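Local coordinates for protein D-aminopeptidase (Burkholderia sp. LK4, PDB 5TZB) that probably hydrolyses N-terminal beta-amino acid residues from peptides and amides, as a beta-aminopeptidase of the Ntn-hydrolase type in peptidase family S58, at residues G50-N55 with A163-R168; V67-P72 with P110-N115; V144-Y149 with V261-T266. All coordinates share one frame; numbering follows the deposited sequence.

How the contacts relate
The three contacts step inward through the layers: helix on sheet in contact 1, strand beside strand in contact 2, sheet against sheet in contact 3. Strand 48-56 of contact 1 is the sheet neighbour of strand 63-71 of contact 2, with Gly50 O 2.8 Å from Val69 N and centres about 10 Å apart. Contacts 2 and 3 lie closer, about 7 Å between centres: Ala112 O receives Met146 N at 2.9 Å, and Tyr113 OH reaches Thr263 OG1 at 2.8 Å across the layers. Contacts 1 and 3 do not touch. After unmodelled residues 247-258 the chain resumes at Ser259, probably the nucleophile freed by self-cleavage as in S58 relatives; its side chain touches Thr148 of contact 3.

Contact 1 of 3, residues G50-N55 with A163-R168; sequences GHCTLN and AAHVQR
The two flat groups here, the His165 ring and the Arg168 guanidinium, each offer a face to strand 50-55. Leu54 lays its methyls over one face of the imidazole: CD1 sits 3.8 Å from the ring centroid, 21° off the normal and shifted toward the rim, a CH-pi contact, while CD2 comes to 3.5 Å from NE2. The leucine and the histidine meet at about a right angle. At the edge of the same ring, in its plane, lies NH1 of Arg168. The guanidinium in turn has Cys52 SG over its centre, 3.5 Å from CZ. Two torsions make this meeting: SG of Cys52 stands opposite its own amide nitrogen (chi1 176°), pointing at the helix, and the arginine chain bends at chi3 (43°), folding the guanidinium back over the sulfur. SG also rests against CB of His165 at 3.8 Å.

This is helix 163-172 lying on the outer face of a mixed sheet at its edge strand, 48-56, in one of the helical layers that flank the paired sheets, a layering like that of Ntn hydrolases. The axes approach to 7.4 Å, and Cys52 forms the close point, with its CB 3.4 Å from His165 O. On the other side of strand 48-56, His51 turns away to bond Thr68 and Ala179. His165 ND1 is tied to the backbone N of Ser162, which fixes the ring at the start of its helix. Nearer the Gly50 end of the strand, one water bridges the backbones, donating to His51 O at 3.0 Å and, weakly, to Arg168 O.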
loop_
_atom_site.group_PDB
_atom_site.type_symbol
_atom_site.label_atom_id
_atom_site.label_comp_id
_atom_site.label_asym_id
_atom_site.label_seq_id
_atom_site.Cartn_x
_atom_site.Cartn_y
_atom_site.Cartn_z
ATOM N N GLY C 50 -1.840 15.726 -27.147
ATOM C CA GLY C 50 -1.187 16.885 -27.745
ATOM C C GLY C 50 0.233 17.067 -27.231
ATOM O O GLY C 50 0.507 16.811 -26.069
ATOM N N HIS C 51 1.140 17.489 -28.105
ATOM C CA HIS C 51 2.526 17.741 -27.724
ATOM C C HIS C 51 2.835 19.234 -27.846
ATOM O O HIS C 51 2.236 19.935 -28.667
ATOM C CB HIS C 51 3.528 16.975 -28.606
ATOM C CG HIS C 51 3.425 15.480 -28.535
ATOM N ND1 HIS C 51 3.490 14.777 -27.350
ATOM C CD2 HIS C 51 3.356 14.549 -29.518
ATOM C CE1 HIS C 51 3.409 13.482 -27.602
ATOM N NE2 HIS C 51 3.336 13.317 -28.910
ATOM N N CYS C 52 3.750 19.720 -27.015
ATOM C CA CYS C 52 4.440 20.982 -27.277
ATOM C C CYS C 52 5.930 20.712 -27.151
ATOM O O CYS C 52 6.403 20.296 -26.098
ATOM C CB CYS C 52 4.007 22.100 -26.333
ATOM S SG CYS C 52 4.942 23.633 -26.591
ATOM N N THR C 53 6.653 20.905 -28.248
ATOM C CA THR C 53 8.063 20.539 -28.336
ATOM C C THR C 53 8.970 21.767 -28.317
ATOM O O THR C 53 8.769 22.701 -29.094
ATOM C CB THR C 53 8.324 19.713 -29.613
ATOM O OG1 THR C 53 7.481 18.556 -29.588
ATOM C CG2 THR C 53 9.797 19.277 -29.708
ATOM N N LEU C 54 9.928 21.784 -27.393
ATOM C CA LEU C 54 10.881 22.886 -27.290
ATOM C C LEU C 54 12.264 22.449 -27.731
ATOM O O LEU C 54 12.872 21.574 -27.118
ATOM C CB LEU C 54 10.949 23.411 -25.860
ATOM C CG LEU C 54 9.614 23.903 -25.305
ATOM C CD1 LEU C 54 9.793 24.436 -23.890
ATOM C CD2 LEU C 54 8.993 24.950 -26.243
ATOM N N ASN C 55 12.772 23.057 -28.789
ATOM C CA ASN C 55 14.117 22.752 -29.220
ATOM C C ASN C 55 14.780 24.075 -29.601
ATOM O O ASN C 55 14.386 24.724 -30.574
ATOM C CB ASN C 55 14.084 21.753 -30.383
ATOM C CG ASN C 55 15.461 21.458 -30.962
ATOM O OD1 ASN C 55 16.462 22.107 -30.632
ATOM N ND2 ASN C 55 15.513 20.471 -31.847
ATOM N N ALA C 163 3.358 28.011 -18.807
ATOM C CA ALA C 163 1.924 27.818 -18.996
ATOM C C ALA C 163 1.545 27.916 -20.470
ATOM O O ALA C 163 0.640 27.219 -20.929
ATOM C CB ALA C 163 1.136 28.831 -18.179
ATOM N N ALA C 164 2.235 28.782 -21.205
ATOM C CA ALA C 164 1.948 28.960 -22.624
ATOM C C ALA C 164 2.211 27.658 -23.381
ATOM O O ALA C 164 1.484 27.314 -24.309
ATOM C CB ALA C 164 2.777 30.116 -23.206
ATOM N N HIS C 165 3.245 26.929 -22.968
ATOM C CA HIS C 165 3.559 25.645 -23.582
ATOM C C HIS C 165 2.503 24.603 -23.236
ATOM O O HIS C 165 2.165 23.749 -24.054
ATOM C CB HIS C 165 4.943 25.180 -23.145
ATOM C CG HIS C 165 6.030 26.131 -23.517
ATOM N ND1 HIS C 165 7.026 26.502 -22.641
ATOM C CD2 HIS C 165 6.279 26.788 -24.675
ATOM C CE1 HIS C 165 7.844 27.347 -23.244
ATOM N NE2 HIS C 165 7.411 27.538 -24.477
ATOM N N VAL C 166 1.977 24.677 -22.019
ATOM C CA VAL C 166 0.909 23.782 -21.619
ATOM C C VAL C 166 -0.331 24.095 -22.461
ATOM O O VAL C 166 -1.044 23.199 -22.886
ATOM C CB VAL C 166 0.578 23.898 -20.115
ATOM C CG1 VAL C 166 -0.565 22.991 -19.766
ATOM C CG2 VAL C 166 1.796 23.548 -19.262
ATOM N N GLN C 167 -0.567 25.377 -22.721
ATOM C CA GLN C 167 -1.733 25.779 -23.502
ATOM C C GLN C 167 -1.629 25.337 -24.962
ATOM O O GLN C 167 -2.618 24.914 -25.556
ATOM C CB GLN C 167 -1.916 27.304 -23.435
ATOM C CG GLN C 167 -2.349 27.803 -22.083
ATOM C CD GLN C 167 -3.764 27.364 -21.778
ATOM O OE1 GLN C 167 -4.562 27.142 -22.691
ATOM N NE2 GLN C 167 -4.080 27.207 -20.495
ATOM N N ARG C 168 -0.422 25.374 -25.507
ATOM C CA ARG C 168 -0.153 24.860 -26.849
ATOM C C ARG C 168 -0.409 23.350 -26.948
ATOM O O ARG C 168 -0.967 22.879 -27.945
ATOM C CB ARG C 168 1.285 25.222 -27.259
ATOM C CG ARG C 168 1.420 26.703 -27.658
ATOM C CD ARG C 168 2.846 27.159 -27.970
ATOM N NE ARG C 168 3.645 26.245 -28.775
ATOM C CZ ARG C 168 4.975 26.316 -28.835
ATOM N NH1 ARG C 168 5.609 27.242 -28.128
ATOM N NH2 ARG C 168 5.680 25.460 -29.573
HETATM O O HOH W 1 1.821 22.689 -29.841
#

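Contact 2 of 3, residues V67-P72 with P110-N115; sequences VTVIEP and PIAYTN
Thr68 and Tyr113 trade backbone hydrogen bonds in both directions, Thr68 N to Tyr113 O at 2.9 Å and Tyr113 N to Thr68 O at 2.7 Å. Two residues further on, Ile70 and Ile111 do the same: Ile70 N to Ile111 O is 2.7 Å, and Ile111 N to Ile70 O is 2.9 Å. Between these hydrogen-bonded pairs sits the non-hydrogen-bonded pair Val69 and Ala112, whose side chains touch at CG1 and CB, 4.1 Å apart. There the gap is closed by CA-H...O contacts, such as Ala112 CA to Thr68 O at 3.1 Å.

Thr68, Ile70, Ile111 and Tyr113 share one face of the sheet; Val69 and Ala112 are on the other, under helix 163-172. On the first, Ile70 runs obliquely past Tyr113, with CD1 4.0 Å from OH; CG1 of Ile70 lies opposite its own carbonyl carbon (chi1 -51°), and the extended chain carries the methyl toward the phenol. At the end of the strand, Glu71 bends at chi2 (-79°) and lies alongside Pro110, OE1 coming to 3.4 Å from CG; its ion pair with Arg48 is long and weak.

Further out, Ile70 and Tyr113 face strands 213-220 and 260-266 of the second sheet, while Val69 packs on Ala169 and Leu170, and Thr68 OG1 is held by His51 ND1. Ala112 joins the next strand, 144-148, through backbone bonds to Val144 and Met146. The backbone N-H and C=O groups of the hydrogen-bonded pairs are thus satisfied within the sheet. The phenol oxygen of Tyr113 is gripped twice, by Leu217 O and Thr263 OG1; a carbonyl can only accept, so the bond to Leu217 uses the phenol proton. This buried hydroxyl is therefore satisfied from the second sheet, which probably fixes the turn of its C-O bond.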
loop_
_atom_site.group_PDB
_atom_site.type_symbol
_atom_site.label_atom_id
_atom_site.label_comp_id
_atom_site.label_asym_id
_atom_site.label_seq_id
_atom_site.Cartn_x
_atom_site.Cartn_y
_atom_site.Cartn_z
ATOM N N VAL C 67 6.175 19.365 -23.150
ATOM C CA VAL C 67 5.093 18.809 -22.384
ATOM C C VAL C 67 4.140 18.048 -23.312
ATOM O O VAL C 67 3.873 18.476 -24.437
ATOM C CB VAL C 67 4.363 19.929 -21.568
ATOM C CG1 VAL C 67 4.032 21.107 -22.442
ATOM C CG2 VAL C 67 3.118 19.400 -20.881
ATOM N N THR C 68 3.669 16.896 -22.838
ATOM C CA THR C 68 2.646 16.116 -23.526
ATOM C C THR C 68 1.386 16.070 -22.681
ATOM O O THR C 68 1.468 15.900 -21.462
ATOM C CB THR C 68 3.116 14.683 -23.799
ATOM O OG1 THR C 68 4.222 14.718 -24.703
ATOM C CG2 THR C 68 1.993 13.853 -24.415
ATOM N N VAL C 69 0.222 16.235 -23.309
ATOM C CA VAL C 69 -1.030 16.145 -22.569
ATOM C C VAL C 69 -1.903 15.029 -23.109
ATOM O O VAL C 69 -1.899 14.725 -24.310
ATOM C CB VAL C 69 -1.837 17.466 -22.592
ATOM C CG1 VAL C 69 -1.104 18.562 -21.846
ATOM C CG2 VAL C 69 -2.123 17.888 -24.000
ATOM N N ILE C 70 -2.604 14.384 -22.184
ATOM C CA ILE C 70 -3.604 13.391 -22.515
ATOM C C ILE C 70 -4.922 13.892 -21.983
ATOM O O ILE C 70 -5.044 14.151 -20.772
ATOM C CB ILE C 70 -3.311 12.016 -21.887
ATOM C CG1 ILE C 70 -1.886 11.552 -22.179
ATOM C CG2 ILE C 70 -4.331 10.979 -22.351
ATOM C CD1 ILE C 70 -1.484 10.351 -21.337
ATOM N N GLU C 71 -5.906 14.032 -22.868
ATOM C CA GLU C 71 -7.277 14.299 -22.434
ATOM C C GLU C 71 -7.990 12.957 -22.346
ATOM O O GLU C 71 -8.019 12.220 -23.333
ATOM C CB GLU C 71 -8.013 15.236 -23.397
ATOM C CG GLU C 71 -7.424 16.633 -23.506
ATOM C CD GLU C 71 -7.815 17.551 -22.347
ATOM O OE1 GLU C 71 -8.387 17.072 -21.338
ATOM O OE2 GLU C 71 -7.572 18.772 -22.467
ATOM N N PRO C 72 -8.514 12.605 -21.157
ATOM C CA PRO C 72 -9.175 11.308 -21.018
ATOM C C PRO C 72 -10.549 11.233 -21.701
ATOM O O PRO C 72 -11.034 10.124 -21.910
ATOM C CB PRO C 72 -9.326 11.158 -19.500
ATOM C CG PRO C 72 -9.393 12.563 -19.003
ATOM C CD PRO C 72 -8.456 13.329 -19.869
ATOM N N PRO C 110 -7.004 16.621 -17.147
ATOM C CA PRO C 110 -6.056 16.017 -18.083
ATOM C C PRO C 110 -4.851 15.440 -17.351
ATOM O O PRO C 110 -4.634 15.712 -16.163
ATOM C CB PRO C 110 -5.600 17.185 -18.960
ATOM C CG PRO C 110 -6.569 18.268 -18.725
ATOM C CD PRO C 110 -7.187 18.068 -17.386
ATOM N N ILE C 111 -4.085 14.654 -18.089
ATOM C CA ILE C 111 -2.803 14.126 -17.671
ATOM C C ILE C 111 -1.712 14.781 -18.485
ATOM O O ILE C 111 -1.855 14.925 -19.695
ATOM C CB ILE C 111 -2.718 12.606 -17.890
ATOM C CG1 ILE C 111 -3.807 11.897 -17.095
ATOM C CG2 ILE C 111 -1.332 12.068 -17.516
ATOM C CD1 ILE C 111 -4.066 10.477 -17.584
ATOM N N ALA C 112 -0.617 15.154 -17.835
ATOM C CA ALA C 112 0.491 15.759 -18.547
ATOM C C ALA C 112 1.817 15.077 -18.186
ATOM O O ALA C 112 2.007 14.599 -17.064
ATOM C CB ALA C 112 0.548 17.247 -18.277
ATOM N N TYR C 113 2.686 14.962 -19.189
ATOM C CA TYR C 113 4.064 14.519 -19.024
ATOM C C TYR C 113 5.011 15.692 -19.250
ATOM O O TYR C 113 4.825 16.437 -20.210
ATOM C CB TYR C 113 4.429 13.433 -20.036
ATOM C CG TYR C 113 3.691 12.118 -19.979
ATOM C CD1 TYR C 113 2.873 11.779 -18.914
ATOM C CD2 TYR C 113 3.840 11.198 -21.011
ATOM C CE1 TYR C 113 2.212 10.551 -18.886
ATOM C CE2 TYR C 113 3.194 9.981 -20.991
ATOM C CZ TYR C 113 2.386 9.662 -19.935
ATOM O OH TYR C 113 1.754 8.440 -19.936
ATOM N N THR C 114 6.047 15.839 -18.426
ATOM C CA THR C 114 7.083 16.833 -18.715
ATOM C C THR C 114 8.409 16.415 -18.054
ATOM O O THR C 114 8.569 15.261 -17.698
ATOM C CB THR C 114 6.645 18.241 -18.259
ATOM O OG1 THR C 114 7.573 19.225 -18.735
ATOM C CG2 THR C 114 6.517 18.321 -16.753
ATOM N N ASN C 115 9.367 17.331 -17.907
ATOM C CA ASN C 115 10.617 17.004 -17.217
ATOM C C ASN C 115 10.505 17.240 -15.707
ATOM O O ASN C 115 9.577 17.911 -15.261
ATOM C CB ASN C 115 11.781 17.816 -17.782
ATOM C CG ASN C 115 11.673 19.293 -17.446
ATOM O OD1 ASN C 115 11.977 19.708 -16.325
ATOM N ND2 ASN C 115 11.261 20.096 -18.419
#

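Contact 3 of 3, residues V144-Y149 with V261-T266; sequences VVMETY and VVTIAT
Strands 144-148 and 261-266 pass each other face to face, their axes 7.8 Å apart at the closest point and 139° between directions, too far for backbone pairing. Val261 carries most of the contact: its CG1 enters against strand 144-148, 3.2 Å from Glu147 O and 3.7 Å from Met146 CB. A chi1 of -62° sets this methyl opposite the valine's own carbonyl carbon, aimed at the neighbouring layer. CG2 of Thr148 slants past it, 4.1 Å from that CG1. Met146 stretches along strand 261-266 and then bends at chi3 (-77°), laying CE 3.8 Å from Thr263 OG1, a hydroxyl already hydrogen-bonded to Tyr113 OH.

The two strands belong to different sheets, stacked on one another in the beta sandwich of an alpha-beta-beta-alpha architecture like that of Ntn hydrolases, and this contact lies close to the centre of the chain. Polar ends within it are held from elsewhere: Thr148 OG1 by Gln219 NE2, and the Glu147 carboxylate, on the far side of its strand, by Thr116 OG1 and Asp94 N. Just beyond, Tyr149 leaves the sandwich to meet Trp140 of the second subunit, the two ring planes at about 45°.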
loop_
_atom_site.group_PDB
_atom_site.type_symbol
_atom_site.label_atom_id
_atom_site.label_comp_id
_atom_site.label_asym_id
_atom_site.label_seq_id
_atom_site.Cartn_x
_atom_site.Cartn_y
_atom_site.Cartn_z
ATOM N N VAL C 144 -3.061 15.637 -12.787
ATOM C CA VAL C 144 -2.045 14.599 -12.753
ATOM C C VAL C 144 -0.904 14.973 -13.686
ATOM O O VAL C 144 -1.089 15.081 -14.897
ATOM C CB VAL C 144 -2.609 13.213 -13.151
ATOM C CG1 VAL C 144 -1.473 12.165 -13.220
ATOM C CG2 VAL C 144 -3.703 12.763 -12.155
ATOM N N VAL C 145 0.277 15.192 -13.118
ATOM C CA VAL C 145 1.448 15.510 -13.914
ATOM C C VAL C 145 2.534 14.529 -13.518
ATOM O O VAL C 145 2.743 14.279 -12.326
ATOM C CB VAL C 145 1.926 16.957 -13.713
ATOM C CG1 VAL C 145 3.135 17.252 -14.605
ATOM C CG2 VAL C 145 0.804 17.930 -14.030
ATOM N N MET C 146 3.172 13.920 -14.519
ATOM C CA MET C 146 4.241 12.963 -14.279
ATOM C C MET C 146 5.460 13.409 -15.064
ATOM O O MET C 146 5.357 14.313 -15.893
ATOM C CB MET C 146 3.789 11.556 -14.656
ATOM C CG MET C 146 2.662 11.047 -13.748
ATOM S SD MET C 146 2.045 9.417 -14.192
ATOM C CE MET C 146 1.040 9.836 -15.615
ATOM N N GLU C 147 6.616 12.794 -14.807
ATOM C CA GLU C 147 7.856 13.306 -15.365
ATOM C C GLU C 147 8.926 12.248 -15.578
ATOM O O GLU C 147 8.882 11.178 -14.970
ATOM C CB GLU C 147 8.430 14.400 -14.454
ATOM C CG GLU C 147 8.708 13.960 -13.014
ATOM C CD GLU C 147 10.001 13.139 -12.853
ATOM O OE1 GLU C 147 10.930 13.272 -13.685
ATOM O OE2 GLU C 147 10.082 12.364 -11.875
ATOM N N THR C 148 9.884 12.565 -16.442
ATOM C CA THR C 148 11.169 11.868 -16.471
ATOM C C THR C 148 12.280 12.936 -16.606
ATOM O O THR C 148 11.999 14.108 -16.875
ATOM C CB THR C 148 11.234 10.826 -17.611
ATOM O OG1 THR C 148 10.986 11.476 -18.857
ATOM C CG2 THR C 148 10.169 9.724 -17.406
ATOM N N TYR C 149 13.532 12.535 -16.417
ATOM C CA TYR C 149 14.647 13.478 -16.278
ATOM C C TYR C 149 15.481 13.649 -17.565
ATOM O O TYR C 149 16.205 12.735 -17.963
ATOM C CB TYR C 149 15.523 13.006 -15.111
ATOM C CG TYR C 149 16.805 13.767 -14.890
ATOM C CD1 TYR C 149 16.823 14.964 -14.188
ATOM C CD2 TYR C 149 18.018 13.261 -15.360
ATOM C CE1 TYR C 149 18.022 15.662 -13.981
ATOM C CE2 TYR C 149 19.213 13.942 -15.157
ATOM C CZ TYR C 149 19.211 15.140 -14.464
ATOM O OH TYR C 149 20.405 15.810 -14.274
ATOM N N VAL C 261 7.297 6.922 -17.448
ATOM C CA VAL C 261 5.919 7.133 -17.030
ATOM C C VAL C 261 5.013 6.481 -18.060
ATOM O O VAL C 261 5.286 6.519 -19.258
ATOM C CB VAL C 261 5.576 8.634 -16.838
ATOM C CG1 VAL C 261 6.443 9.236 -15.721
ATOM C CG2 VAL C 261 5.779 9.406 -18.103
ATOM N N VAL C 262 3.977 5.808 -17.569
ATOM C CA VAL C 262 3.059 5.053 -18.416
ATOM C C VAL C 262 1.615 5.456 -18.123
ATOM O O VAL C 262 1.222 5.524 -16.964
ATOM C CB VAL C 262 3.198 3.513 -18.192
ATOM C CG1 VAL C 262 2.278 2.756 -19.120
ATOM C CG2 VAL C 262 4.634 3.057 -18.427
ATOM N N THR C 263 0.841 5.751 -19.163
ATOM C CA THR C 263 -0.600 5.855 -19.005
ATOM C C THR C 263 -1.243 4.759 -19.832
ATOM O O THR C 263 -0.936 4.612 -21.009
ATOM C CB THR C 263 -1.184 7.227 -19.430
ATOM O OG1 THR C 263 -0.653 8.268 -18.601
ATOM C CG2 THR C 263 -2.705 7.225 -19.260
ATOM N N ILE C 264 -2.086 3.966 -19.181
ATOM C CA ILE C 264 -2.901 2.954 -19.838
ATOM C C ILE C 264 -4.343 3.443 -19.901
ATOM O O ILE C 264 -4.884 3.887 -18.887
ATOM C CB ILE C 264 -2.847 1.621 -19.075
ATOM C CG1 ILE C 264 -1.435 1.020 -19.163
ATOM C CG2 ILE C 264 -3.895 0.637 -19.621
ATOM C CD1 ILE C 264 -1.184 -0.104 -18.123
ATOM N N ALA C 265 -4.971 3.374 -21.073
ATOM C CA ALA C 265 -6.397 3.716 -21.161
ATOM C C ALA C 265 -7.205 2.547 -21.714
ATOM O O ALA C 265 -6.719 1.759 -22.547
ATOM C CB ALA C 265 -6.609 4.957 -22.023
ATOM N N THR C 266 -8.455 2.446 -21.278
ATOM C CA THR C 266 -9.342 1.424 -21.827
ATOM C C THR C 266 -10.777 1.883 -21.790
ATOM O O THR C 266 -11.166 2.635 -20.891
ATOM C CB THR C 266 -9.239 0.085 -21.066
ATOM O OG1 THR C 266 -10.056 -0.888 -21.718
ATOM C CG2 THR C 266 -9.709 0.223 -19.617
#